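Local coordinates for protein cohesin (Archaeoglobus fulgidus, PDB 2XDH) that serves as the cohesin module of a longer non-cellulosomal archaeal protein linked to cell adhesion, and probably recognises dockerin modules, at residues S52-Q55 with N56-F59. Residues are numbered along the deposited sequence; the frame is centred on the assembly and turned at random.
Sequences SLTQ and NSLF
Thr54 and Ser57 are the first and last residues of a beta turn, their CA atoms 4.7 Å apart, closed by a weak hydrogen bond from Ser57 N to Thr54 O (3.2 Å, N-H...O angle 149°). The backbone angles of Gln55 and Asn56, at the corners, fit a type I turn, here in the loop that links strands 43-50 and 58-64 of the cohesin beta-sandwich. It illustrates how a weak direct bond and a water bridge can serve the same turn: a water donates to Leu53 O (3.0 Å) and accepts from Asn56 N (2.9 Å), bridging two backbone groups that do not meet directly. Thr54 is the buried residue of the turn. Its OG1, set between the backbone N and the carbonyl carbon (chi1 51°), bonds to Leu84 O and Gly51 N, while CG2 lies against Ser57 OG at 3.6 Å. Thr54 O is shared, since Gln50 NE2 binds it as well. At the exposed corner, Gln55 bends at chi2 (-64°), leading its amide away from Asn56 and back to Gly51 O through NE2. Asn56 instead keeps its CB and CG beside the Gln55 carbonyl group. On the closing residue, Ser57 OG is hydrogen-bonded to Asp74 OD2 on neighbouring strand 67-74, and the same oxygen packs 3.2 Å from Thr54 CA.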
# COMPACT_ATOMS: atom_id res chain seq x y z
N SER A 52 -11.29 -11.30 15.82
CA SER A 52 -9.87 -11.14 16.14
C SER A 52 -9.34 -9.77 15.71
O SER A 52 -8.33 -9.29 16.23
CB SER A 52 -9.03 -12.24 15.48
OG SER A 52 -9.02 -12.12 14.06
N LEU A 53 -10.02 -9.13 14.77
CA LEU A 53 -9.53 -7.85 14.25
C LEU A 53 -10.25 -6.65 14.84
O LEU A 53 -9.83 -5.53 14.64
CB LEU A 53 -9.69 -7.81 12.72
CG LEU A 53 -8.86 -8.82 11.94
CD1 LEU A 53 -9.27 -8.82 10.45
CD2 LEU A 53 -7.39 -8.49 12.10
N THR A 54 -11.35 -6.89 15.54
CA THR A 54 -12.25 -5.80 15.90
C THR A 54 -12.46 -5.70 17.42
O THR A 54 -13.42 -5.09 17.86
CB THR A 54 -13.62 -5.95 15.21
OG1 THR A 54 -14.11 -7.28 15.45
CG2 THR A 54 -13.52 -5.72 13.69
N GLN A 55 -11.58 -6.33 18.20
CA GLN A 55 -11.70 -6.32 19.66
C GLN A 55 -11.74 -4.89 20.20
O GLN A 55 -12.31 -4.63 21.25
CB GLN A 55 -10.52 -7.06 20.31
CG GLN A 55 -10.51 -8.57 20.13
CD GLN A 55 -11.69 -9.24 20.81
OE1 GLN A 55 -11.92 -9.04 21.99
NE2 GLN A 55 -12.46 -10.01 20.05
N ASN A 56 -11.12 -3.97 19.47
CA ASN A 56 -11.01 -2.59 19.94
C ASN A 56 -11.62 -1.58 18.97
O ASN A 56 -11.49 -0.37 19.15
CB ASN A 56 -9.55 -2.25 20.27
CG ASN A 56 -9.03 -3.05 21.46
OD1 ASN A 56 -8.20 -3.95 21.32
ND2 ASN A 56 -9.54 -2.73 22.63
N SER A 57 -12.29 -2.09 17.96
CA SER A 57 -13.05 -1.26 17.03
C SER A 57 -14.34 -0.76 17.68
O SER A 57 -14.78 -1.30 18.69
CB SER A 57 -13.42 -2.08 15.78
OG SER A 57 -12.28 -2.65 15.20
N LEU A 58 -14.95 0.27 17.10
CA LEU A 58 -16.31 0.64 17.47
C LEU A 58 -17.23 -0.34 16.75
O LEU A 58 -17.22 -0.39 15.52
CB LEU A 58 -16.62 2.06 17.00
CG LEU A 58 -17.97 2.66 17.41
CD1 LEU A 58 -18.11 2.66 18.91
CD2 LEU A 58 -18.10 4.07 16.88
N PHE A 59 -18.02 -1.09 17.51
CA PHE A 59 -18.76 -2.24 16.97
C PHE A 59 -20.25 -2.19 17.31
O PHE A 59 -20.62 -2.06 18.47
CB PHE A 59 -18.12 -3.51 17.54
CG PHE A 59 -18.72 -4.80 17.02
CD1 PHE A 59 -18.33 -5.32 15.80
CD2 PHE A 59 -19.64 -5.50 17.78
CE1 PHE A 59 -18.87 -6.52 15.33
CE2 PHE A 59 -20.20 -6.69 17.32
CZ PHE A 59 -19.80 -7.20 16.09
O HOH W 1 -9.47 -3.84 17.05